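Local structure of LYND (Lyngbya aestuarii, 4V1T) at residues Tyr80-Ala85 with Ala102-Ala107; Arg562-Ala567 with Tyr674-Thr679; Glu423-Tyr428 with Pro723-Asn728. The protein probably acts as an ATP- and magnesium-dependent YcaO cyclodehydratase that turns residues of a peptide substrate into heterocycles. All blocks are in the same frame, centred on the assembly; numbering follows the deposited sequence.

Contact 1: residues Tyr80-Ala85 with Ala102-Ala107; sequences YLTEAA and APPVAA
Thr82 and Ala85 both face the first turn of helix 103-109 as strand 81-83 runs past it, the axes of strand 81-83 and helix segment 103-107 inclined by 39° and 8.8 Å apart at their closest. The backbones converge further along the chain, where the CA atoms of Ala85 and Pro104 come within 4.6 Å. The hydroxyl OG1 of Thr82 lies 3.6 Å from CD of Pro103 and touches the methyl of Ala102, the helix N-cap residue. OG1 lies anti to its own backbone nitrogen (chi1 -175°), a setting that turns it toward the helix start and lets it donate a long hydrogen bond to the carbonyl of Glu83. That same Glu83 O rests against both proline rings, 3.2 Å from CD of Pro104 and 3.3 Å from CG of Pro103. The Glu83 side chain runs out extended past the ring of Pro104. Further along, the Ala85 methyl sits on the Pro103-Pro104 peptide, 3.5 Å from Pro104 N, with CB of Pro103 beside it and Ala107 one turn on. The strand's backbone pairs with strand 6-9 through Thr82 and Gln8; within the chain, 81-83 is an outermost strand of this small antiparallel sheet in the winged helix-turn-helix region. Proline nitrogens carry no hydrogen to give, and what the helix start offers the strand here is ring carbon and methyl; the join is therefore one of van der Waals fit, with the Glu83 carbonyl resting against CH groups.

Contact 2: residues Arg562-Ala567 with Tyr674-Thr679; sequences RLRRPA and YLLPDT
Arg564 lays its side chain across the loop segment 674-679 and puts NH1 2.6 Å from the carbonyl oxygen of Leu676. NH1 lies nearly along the C=O axis, but the oxygen stands out of the guanidinium plane, and the hydrogen bond is bent at the proton (134°). The chain folds at chi2 and chi3 (-65° and -77°), which brings the guanidinium back over the loop, CB of Asp678 lying over one of its faces and CD1 of Leu676 touching NH2. Beside it, Asp678 N donates to Arg565 O at 3.2 Å from above the carbonyl plane, and CA of Pro677 makes a CH contact with the same oxygen. At one end CG of Arg562 sits over the ring face of Tyr674 in a CH-pi contact, 3.8 Å from the centroid; at the other, the methyl of Ala567 presses on CB of Pro677 at 3.4 Å, a tight fit. Water 1 sits between the two backbones, accepting from Arg565 N at 2.7 Å and lying close to the carbonyls of Tyr674 and Leu676, while water 2 links Ala567 N to Asp678 O. With an alanine in place of Arg564 the guanidinium is gone, and Leu676 O would probably be left to water 1 alone among the partners described, with CB of Asp678 uncovered. Farther out, Arg562 closes helix 538-561 as the positive-phi residue of a Schellman motif, Tyr674 OH bonds to Asn769 and His672, Asp678 OD2 to Gln681, and Arg565 forms a salt bridge with Asp596. The two irregular segments of the YcaO region are thus joined by hydrogen bonds to backbone carbonyls together with CH-pi and apolar packing, the arginine's positive charge probably polarising the carbonyl of Leu676.

Contact 3: residues Glu423-Tyr428 with Pro723-Asn728; sequences EAVERY and PDIGLN. With MG (magnesium ion), chain M; ADP (adenosine-5'-diphosphate), chain L.
Val425 and Tyr428, one turn apart on helix 413-429 of the YcaO ATP- and magnesium-binding domain, face the loop that leads into strand 728-733. The loop's bump is Ile725, and it fits against both. Its CG2 branch presses on CG1 of Val425 at 3.2 Å, tighter than ordinary carbon contact, the two side chains lying alongside and running opposite ways. The other branch, ending in CD1, crosses the Tyr428 ring obliquely, 3.6 Å from CE2. This split follows from chi1 of Ile725 (-63°), which sets CG2 anti to the backbone nitrogen and CG1 beside it. CD2 of Leu727 meets the same CG1 methyl of Val425 from another direction, 3.8 Å away, and also nears CB, so the methyl fills the notch between the isoleucine and the leucine. Between these two Gly726 has backbone angles at which a CB would jam against the preceding carbonyl. At the polar margin, water 3 bridges Tyr428 OH and Asp724 OD2, 2.8 Å from each, while salt bridges to Arg210 and Arg308 hold the same carboxylate. Ala534 of strand 532-535 packs on Leu727, and His209 of helix 204-213 on Tyr428. Away from this apolar seam, the same helix turn serves the nucleotide. Glu426 OE1 accepts from the ribose O3' of ADP. The chain of Glu423 runs alongside the ribose, its CB and CG against C4' and C5', with Ser407 N donating to OE1. Beyond them Glu423 OE2 binds the magnesium ion at 2.0 Å, and the ADP phosphate oxygen O3B binds the same ion at 1.9 Å.

How the contacts relate
Contact 3 lies about 6 Å from the centre of the chain and is the one that contributes to the nucleotide site, through Glu423 and Glu426. Contacts 1 and 2 lie far out on opposite sides of that centre, their own centres about 80 Å apart. Contact 1 is complete early in the sequence, in the N-terminal part, and its nearest atoms stay about 34 Å from those of contact 3. Contact 2 falls inside the long loop that contact 3 closes, and both belong to the YcaO region, yet their nearest atoms are still about 21 Å apart. ADP and its magnesium ion meet contact 3 directly, whereas contacts 1 and 2 are remote structural packing.

Contact 1: residues Tyr80-Ala85 with Ala102-Ala107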
loop_
_atom_site.group_PDB
_atom_site.type_symbol
_atom_site.label_atom_id
_atom_site.label_comp_id
_atom_site.label_asym_id
_atom_site.label_seq_id
_atom_site.Cartn_x
_atom_site.Cartn_y
_atom_site.Cartn_z
ATOM N N TYR B 80 -2.235 8.089 -33.924
ATOM C CA TYR B 80 -0.788 8.097 -34.126
ATOM C C TYR B 80 -0.340 9.309 -34.924
ATOM O O TYR B 80 0.778 9.782 -34.763
ATOM C CB TYR B 80 -0.346 6.831 -34.859
ATOM C CG TYR B 80 -0.552 5.569 -34.065
ATOM C CD1 TYR B 80 0.237 5.286 -32.963
ATOM C CD2 TYR B 80 -1.531 4.650 -34.420
ATOM C CE1 TYR B 80 0.056 4.133 -32.231
ATOM C CE2 TYR B 80 -1.712 3.486 -33.690
ATOM C CZ TYR B 80 -0.905 3.233 -32.599
ATOM O OH TYR B 80 -1.071 2.083 -31.861
ATOM N N LEU B 81 -1.209 9.794 -35.800
ATOM C CA LEU B 81 -0.864 10.895 -36.689
ATOM C C LEU B 81 -1.373 12.199 -36.109
ATOM O O LEU B 81 -2.404 12.225 -35.438
ATOM C CB LEU B 81 -1.456 10.674 -38.086
ATOM C CG LEU B 81 -1.009 11.648 -39.179
ATOM C CD1 LEU B 81 0.443 11.405 -39.551
ATOM C CD2 LEU B 81 -1.904 11.514 -40.404
ATOM N N THR B 82 -0.643 13.281 -36.369
ATOM C CA THR B 82 -1.090 14.605 -35.960
ATOM C C THR B 82 -0.485 15.688 -36.835
ATOM O O THR B 82 0.506 15.474 -37.528
ATOM C CB THR B 82 -0.748 14.888 -34.472
ATOM O OG1 THR B 82 -1.308 16.144 -34.073
ATOM C CG2 THR B 82 0.769 14.913 -34.236
ATOM N N GLU B 83 -1.106 16.852 -36.791
ATOM C CA GLU B 83 -0.562 18.047 -37.408
ATOM C C GLU B 83 0.637 18.512 -36.586
ATOM O O GLU B 83 0.605 18.464 -35.351
ATOM C CB GLU B 83 -1.636 19.133 -37.448
ATOM C CG GLU B 83 -1.545 20.097 -38.610
ATOM C CD GLU B 83 -2.470 21.287 -38.431
ATOM O OE1 GLU B 83 -3.399 21.201 -37.593
ATOM O OE2 GLU B 83 -2.257 22.311 -39.113
ATOM N N ALA B 84 1.693 18.964 -37.251
ATOM C CA ALA B 84 2.840 19.512 -36.534
ATOM C C ALA B 84 2.618 20.990 -36.238
ATOM O O ALA B 84 1.991 21.702 -37.027
ATOM C CB ALA B 84 4.109 19.318 -37.327
ATOM N N ALA B 85 3.128 21.441 -35.095
ATOM C CA ALA B 85 3.041 22.848 -34.696
ATOM C C ALA B 85 4.394 23.520 -34.892
ATOM O O ALA B 85 5.305 23.304 -34.089
ATOM C CB ALA B 85 2.605 22.967 -33.249
ATOM N N ALA B 102 -2.615 17.238 -29.270
ATOM C CA ALA B 102 -2.075 17.632 -30.574
ATOM C C ALA B 102 -1.229 18.886 -30.406
ATOM O O ALA B 102 -1.686 19.855 -29.806
ATOM C CB ALA B 102 -3.200 17.879 -31.567
ATOM N N PRO B 103 0.012 18.878 -30.914
ATOM C CA PRO B 103 0.886 20.022 -30.660
ATOM C C PRO B 103 0.328 21.391 -31.085
ATOM O O PRO B 103 0.597 22.364 -30.397
ATOM C CB PRO B 103 2.163 19.674 -31.434
ATOM C CG PRO B 103 1.838 18.506 -32.271
ATOM C CD PRO B 103 0.716 17.801 -31.618
ATOM N N PRO B 104 -0.418 21.478 -32.201
ATOM C CA PRO B 104 -0.987 22.799 -32.493
ATOM C C PRO B 104 -2.029 23.250 -31.466
ATOM O O PRO B 104 -2.179 24.443 -31.234
ATOM C CB PRO B 104 -1.629 22.611 -33.873
ATOM C CG PRO B 104 -1.825 21.160 -34.013
ATOM C CD PRO B 104 -0.686 20.525 -33.291
ATOM N N VAL B 105 -2.742 22.297 -30.873
ATOM C CA VAL B 105 -3.674 22.605 -29.788
ATOM C C VAL B 105 -2.938 23.086 -28.544
ATOM O O VAL B 105 -3.374 24.022 -27.874
ATOM C CB VAL B 105 -4.545 21.384 -29.421
ATOM C CG1 VAL B 105 -5.371 21.655 -28.175
ATOM C CG2 VAL B 105 -5.449 21.006 -30.593
ATOM N N ALA B 106 -1.821 22.437 -28.236
ATOM C CA ALA B 106 -1.006 22.811 -27.080
ATOM C C ALA B 106 -0.428 24.201 -27.264
ATOM O O ALA B 106 -0.383 24.991 -26.325
ATOM C CB ALA B 106 0.112 21.801 -26.863
ATOM N N ALA B 107 0.025 24.495 -28.476
ATOM C CA ALA B 107 0.630 25.788 -28.771
ATOM C C ALA B 107 -0.361 26.929 -28.537
ATOM O O ALA B 107 0.002 27.989 -28.029
ATOM C CB ALA B 107 1.126 25.810 -30.208
#

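Contact 2: residues Arg562-Ala567 with Tyr674-Thr679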
loop_
_atom_site.group_PDB
_atom_site.type_symbol
_atom_site.label_atom_id
_atom_site.label_comp_id
_atom_site.label_asym_id
_atom_site.label_seq_id
_atom_site.Cartn_x
_atom_site.Cartn_y
_atom_site.Cartn_z
ATOM N N ARG B 562 -16.861 -5.419 42.387
ATOM C CA ARG B 562 -15.770 -6.368 42.572
ATOM C C ARG B 562 -16.306 -7.791 42.654
ATOM O O ARG B 562 -16.041 -8.530 43.600
ATOM C CB ARG B 562 -14.944 -6.009 43.807
ATOM C CG ARG B 562 -14.124 -4.739 43.616
ATOM C CD ARG B 562 -13.296 -4.405 44.843
ATOM N NE ARG B 562 -14.059 -3.662 45.843
ATOM C CZ ARG B 562 -13.530 -3.119 46.936
ATOM N NH1 ARG B 562 -12.231 -3.232 47.167
ATOM N NH2 ARG B 562 -14.293 -2.446 47.790
ATOM N N LEU B 563 -17.071 -8.160 41.639
ATOM C CA LEU B 563 -17.722 -9.454 41.599
ATOM C C LEU B 563 -16.756 -10.548 41.201
ATOM O O LEU B 563 -15.841 -10.315 40.420
ATOM C CB LEU B 563 -18.897 -9.420 40.619
ATOM C CG LEU B 563 -19.993 -8.397 40.937
ATOM C CD1 LEU B 563 -20.986 -8.292 39.793
ATOM C CD2 LEU B 563 -20.706 -8.761 42.227
ATOM N N ARG B 564 -16.962 -11.742 41.749
ATOM C CA ARG B 564 -16.221 -12.922 41.331
ATOM C C ARG B 564 -16.965 -13.586 40.175
ATOM O O ARG B 564 -18.112 -13.983 40.328
ATOM C CB ARG B 564 -16.045 -13.902 42.498
ATOM C CG ARG B 564 -15.409 -13.302 43.747
ATOM C CD ARG B 564 -13.964 -12.852 43.532
ATOM N NE ARG B 564 -13.029 -13.982 43.524
ATOM C CZ ARG B 564 -12.576 -14.602 42.436
ATOM N NH1 ARG B 564 -12.953 -14.221 41.225
ATOM N NH2 ARG B 564 -11.732 -15.623 42.558
ATOM N N ARG B 565 -16.310 -13.697 39.027
ATOM C CA ARG B 565 -16.949 -14.207 37.821
ATOM C C ARG B 565 -16.319 -15.518 37.372
ATOM O O ARG B 565 -15.129 -15.767 37.609
ATOM C CB ARG B 565 -16.846 -13.174 36.691
ATOM C CG ARG B 565 -17.461 -11.810 37.003
ATOM C CD ARG B 565 -18.952 -11.913 37.290
ATOM N NE ARG B 565 -19.665 -12.574 36.202
ATOM C CZ ARG B 565 -20.766 -13.301 36.351
ATOM N NH1 ARG B 565 -21.301 -13.473 37.546
ATOM N NH2 ARG B 565 -21.331 -13.869 35.296
ATOM N N PRO B 566 -17.109 -16.364 36.694
ATOM C CA PRO B 566 -16.566 -17.613 36.159
ATOM C C PRO B 566 -15.715 -17.401 34.909
ATOM O O PRO B 566 -15.975 -16.467 34.147
ATOM C CB PRO B 566 -17.822 -18.415 35.821
ATOM C CG PRO B 566 -18.830 -17.379 35.467
ATOM C CD PRO B 566 -18.531 -16.189 36.347
ATOM N N ALA B 567 -14.725 -18.262 34.696
ATOM C CA ALA B 567 -13.928 -18.216 33.474
ATOM C C ALA B 567 -14.697 -18.813 32.300
ATOM O O ALA B 567 -15.790 -19.366 32.468
ATOM C CB ALA B 567 -12.607 -18.955 33.653
ATOM N N TYR B 674 -10.808 -10.254 42.148
ATOM C CA TYR B 674 -11.929 -10.269 41.223
ATOM C C TYR B 674 -11.477 -10.276 39.748
ATOM O O TYR B 674 -12.313 -10.250 38.839
ATOM C CB TYR B 674 -12.850 -9.071 41.480
ATOM C CG TYR B 674 -12.145 -7.724 41.471
ATOM C CD1 TYR B 674 -11.581 -7.206 42.629
ATOM C CD2 TYR B 674 -12.057 -6.971 40.308
ATOM C CE1 TYR B 674 -10.936 -5.985 42.623
ATOM C CE2 TYR B 674 -11.418 -5.747 40.293
ATOM C CZ TYR B 674 -10.860 -5.263 41.450
ATOM O OH TYR B 674 -10.227 -4.051 41.434
ATOM N N LEU B 675 -10.165 -10.311 39.515
ATOM C CA LEU B 675 -9.615 -10.409 38.167
ATOM C C LEU B 675 -9.473 -11.853 37.710
ATOM O O LEU B 675 -9.558 -12.141 36.517
ATOM C CB LEU B 675 -8.251 -9.725 38.089
ATOM C CG LEU B 675 -8.218 -8.196 38.136
ATOM C CD1 LEU B 675 -6.782 -7.728 37.991
ATOM C CD2 LEU B 675 -9.082 -7.565 37.058
ATOM N N LEU B 676 -9.244 -12.763 38.650
ATOM C CA LEU B 676 -9.080 -14.163 38.299
ATOM C C LEU B 676 -10.398 -14.885 38.530
ATOM O O LEU B 676 -11.208 -14.459 39.351
ATOM C CB LEU B 676 -7.926 -14.796 39.079
ATOM C CG LEU B 676 -8.000 -14.815 40.599
ATOM C CD1 LEU B 676 -8.755 -16.048 41.085
ATOM C CD2 LEU B 676 -6.591 -14.782 41.171
ATOM N N PRO B 677 -10.640 -15.967 37.784
ATOM C CA PRO B 677 -11.936 -16.627 37.906
ATOM C C PRO B 677 -12.102 -17.361 39.227
ATOM O O PRO B 677 -11.121 -17.865 39.777
ATOM C CB PRO B 677 -11.932 -17.604 36.738
ATOM C CG PRO B 677 -10.484 -17.920 36.519
ATOM C CD PRO B 677 -9.746 -16.657 36.836
ATOM N N ASP B 678 -13.324 -17.416 39.739
ATOM C CA ASP B 678 -13.570 -18.200 40.943
ATOM C C ASP B 678 -13.849 -19.633 40.524
ATOM O O ASP B 678 -14.760 -19.904 39.738
ATOM C CB ASP B 678 -14.713 -17.624 41.788
ATOM C CG ASP B 678 -16.039 -17.648 41.079
ATOM O OD1 ASP B 678 -16.063 -17.379 39.853
ATOM O OD2 ASP B 678 -17.053 -17.932 41.757
ATOM N N THR B 679 -13.032 -20.546 41.038
ATOM C CA THR B 679 -13.163 -21.959 40.734
ATOM C C THR B 679 -14.388 -22.565 41.417
ATOM O O THR B 679 -14.670 -23.749 41.259
ATOM C CB THR B 679 -11.901 -22.729 41.154
ATOM O OG1 THR B 679 -11.538 -22.364 42.490
ATOM C CG2 THR B 679 -10.748 -22.401 40.225
HETATM O O HOH W 1 -13.771 -12.828 39.146
HETATM O O HOH W 2 -14.954 -20.670 36.636
#

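Contact 3: residues Glu423-Tyr428 with Pro723-Asn728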
loop_
_atom_site.group_PDB
_atom_site.type_symbol
_atom_site.label_atom_id
_atom_site.label_comp_id
_atom_site.label_asym_id
_atom_site.label_seq_id
_atom_site.Cartn_x
_atom_site.Cartn_y
_atom_site.Cartn_z
ATOM N N GLU B 423 -11.760 3.929 13.511
ATOM C CA GLU B 423 -11.791 4.563 14.833
ATOM C C GLU B 423 -11.329 6.000 14.722
ATOM O O GLU B 423 -11.868 6.894 15.369
ATOM C CB GLU B 423 -10.912 3.821 15.854
ATOM C CG GLU B 423 -11.433 3.942 17.287
ATOM C CD GLU B 423 -10.454 3.462 18.345
ATOM O OE1 GLU B 423 -9.353 4.049 18.472
ATOM O OE2 GLU B 423 -10.797 2.500 19.065
ATOM N N ALA B 424 -10.322 6.229 13.890
ATOM C CA ALA B 424 -9.788 7.580 13.718
ATOM C C ALA B 424 -10.859 8.506 13.108
ATOM O O ALA B 424 -11.021 9.651 13.531
ATOM C CB ALA B 424 -8.536 7.547 12.863
ATOM N N VAL B 425 -11.601 7.995 12.128
ATOM C CA VAL B 425 -12.689 8.755 11.520
ATOM C C VAL B 425 -13.870 8.882 12.486
ATOM O O VAL B 425 -14.577 9.886 12.487
ATOM C CB VAL B 425 -13.164 8.103 10.209
ATOM C CG1 VAL B 425 -14.356 8.850 9.634
ATOM C CG2 VAL B 425 -12.032 8.067 9.199
ATOM N N GLU B 426 -14.069 7.858 13.307
ATOM C CA GLU B 426 -15.094 7.881 14.330
ATOM C C GLU B 426 -14.834 9.027 15.308
ATOM O O GLU B 426 -15.734 9.794 15.626
ATOM C CB GLU B 426 -15.125 6.540 15.079
ATOM C CG GLU B 426 -16.078 6.493 16.284
ATOM C CD GLU B 426 -15.554 5.611 17.410
ATOM O OE1 GLU B 426 -15.118 4.475 17.133
ATOM O OE2 GLU B 426 -15.567 6.059 18.578
ATOM N N ARG B 427 -13.599 9.129 15.784
ATOM C CA ARG B 427 -13.248 10.150 16.750
ATOM C C ARG B 427 -13.357 11.544 16.154
ATOM O O ARG B 427 -13.819 12.468 16.815
ATOM C CB ARG B 427 -11.840 9.918 17.296
ATOM C CG ARG B 427 -11.665 8.590 18.026
ATOM C CD ARG B 427 -12.307 8.575 19.405
ATOM N NE ARG B 427 -12.371 7.213 19.945
ATOM C CZ ARG B 427 -11.323 6.541 20.426
ATOM N NH1 ARG B 427 -10.110 7.094 20.441
ATOM N NH2 ARG B 427 -11.482 5.306 20.891
ATOM N N TYR B 428 -12.959 11.702 14.899
ATOM C CA TYR B 428 -13.057 13.002 14.238
ATOM C C TYR B 428 -14.511 13.450 14.073
ATOM O O TYR B 428 -14.851 14.595 14.354
ATOM C CB TYR B 428 -12.363 12.976 12.874
ATOM C CG TYR B 428 -12.728 14.159 11.993
ATOM C CD1 TYR B 428 -12.036 15.357 12.084
ATOM C CD2 TYR B 428 -13.779 14.077 11.084
ATOM C CE1 TYR B 428 -12.375 16.440 11.295
ATOM C CE2 TYR B 428 -14.130 15.157 10.287
ATOM C CZ TYR B 428 -13.423 16.335 10.392
ATOM O OH TYR B 428 -13.767 17.403 9.599
ATOM N N PRO B 723 -20.827 14.594 5.697
ATOM C CA PRO B 723 -20.916 14.241 4.270
ATOM C C PRO B 723 -19.577 14.230 3.543
ATOM O O PRO B 723 -19.416 13.480 2.587
ATOM C CB PRO B 723 -21.809 15.343 3.685
ATOM C CG PRO B 723 -22.544 15.905 4.840
ATOM C CD PRO B 723 -21.622 15.790 6.009
ATOM N N ASP B 724 -18.642 15.068 3.974
ATOM C CA ASP B 724 -17.306 15.113 3.384
ATOM C C ASP B 724 -16.443 13.920 3.827
ATOM O O ASP B 724 -15.363 13.689 3.276
ATOM C CB ASP B 724 -16.607 16.433 3.751
ATOM C CG ASP B 724 -16.480 16.637 5.255
ATOM O OD1 ASP B 724 -17.373 16.177 5.994
ATOM O OD2 ASP B 724 -15.495 17.265 5.688
ATOM N N ILE B 725 -16.919 13.181 4.824
ATOM C CA ILE B 725 -16.247 11.972 5.302
ATOM C C ILE B 725 -16.827 10.732 4.636
ATOM O O ILE B 725 -16.085 9.896 4.116
ATOM C CB ILE B 725 -16.387 11.829 6.830
ATOM C CG1 ILE B 725 -15.698 12.995 7.540
ATOM C CG2 ILE B 725 -15.825 10.498 7.315
ATOM C CD1 ILE B 725 -14.197 13.057 7.335
ATOM N N GLY B 726 -18.155 10.620 4.662
ATOM C CA GLY B 726 -18.855 9.518 4.005
ATOM C C GLY B 726 -19.131 8.369 4.952
ATOM O O GLY B 726 -20.273 7.943 5.106
ATOM N N LEU B 727 -18.077 7.864 5.583
ATOM C CA LEU B 727 -18.203 6.799 6.574
ATOM C C LEU B 727 -19.187 7.190 7.662
ATOM O O LEU B 727 -19.075 8.259 8.263
ATOM C CB LEU B 727 -16.843 6.489 7.205
ATOM C CG LEU B 727 -16.800 5.301 8.164
ATOM C CD1 LEU B 727 -16.996 3.986 7.410
ATOM C CD2 LEU B 727 -15.495 5.289 8.944
ATOM N N ASN B 728 -20.154 6.319 7.918
ATOM C CA ASN B 728 -21.171 6.596 8.917
ATOM C C ASN B 728 -20.603 6.553 10.319
ATOM O O ASN B 728 -19.879 5.630 10.671
ATOM C CB ASN B 728 -22.323 5.607 8.794
ATOM C CG ASN B 728 -23.065 5.743 7.477
ATOM O OD1 ASN B 728 -23.023 4.853 6.636
ATOM N ND2 ASN B 728 -23.755 6.861 7.301
HETATM MG MG MG M . -10.521 1.012 20.374
HETATM P PB ADP L . -13.349 -0.444 19.906
HETATM O O1B ADP L . -14.577 0.378 20.201
HETATM O O2B ADP L . -13.070 -1.508 20.928
HETATM O O3B ADP L . -12.163 0.400 19.550
HETATM P PA ADP L . -12.864 -1.672 17.315
HETATM O O1A ADP L . -13.290 -3.035 16.834
HETATM O O2A ADP L . -11.397 -1.424 17.615
HETATM O O3A ADP L . -13.791 -1.257 18.577
HETATM O "O5'" ADP L . -13.338 -0.606 16.223
HETATM C "C5'" ADP L . -12.893 0.735 16.266
HETATM C "C4'" ADP L . -13.857 1.575 15.443
HETATM O "O4'" ADP L . -13.732 1.255 14.059
HETATM C "C3'" ADP L . -15.302 1.293 15.809
HETATM O "O3'" ADP L . -16.025 2.514 15.727
HETATM C "C2'" ADP L . -15.815 0.343 14.754
HETATM O "O2'" ADP L . -17.196 0.556 14.448
HETATM C "C1'" ADP L . -14.947 0.688 13.561
HETATM N N9 ADP L . -14.677 -0.511 12.733
HETATM C C8 ADP L . -13.977 -1.605 13.102
HETATM N N7 ADP L . -13.919 -2.498 12.083
HETATM C C5 ADP L . -14.585 -1.970 11.047
HETATM C C6 ADP L . -14.906 -2.391 9.669
HETATM N N6 ADP L . -14.472 -3.593 9.225
HETATM N N1 ADP L . -15.633 -1.553 8.899
HETATM C C2 ADP L . -16.060 -0.361 9.352
HETATM N N3 ADP L . -15.801 0.086 10.599
HETATM C C4 ADP L . -15.087 -0.659 11.476
HETATM O O HOH W 3 -16.292 17.657 8.394
HETATM O O HOH W 4 -9.941 -0.674 21.360
HETATM O O HOH W 5 -9.712 0.178 18.406
HETATM O O HOH W 6 -8.800 2.098 20.264
#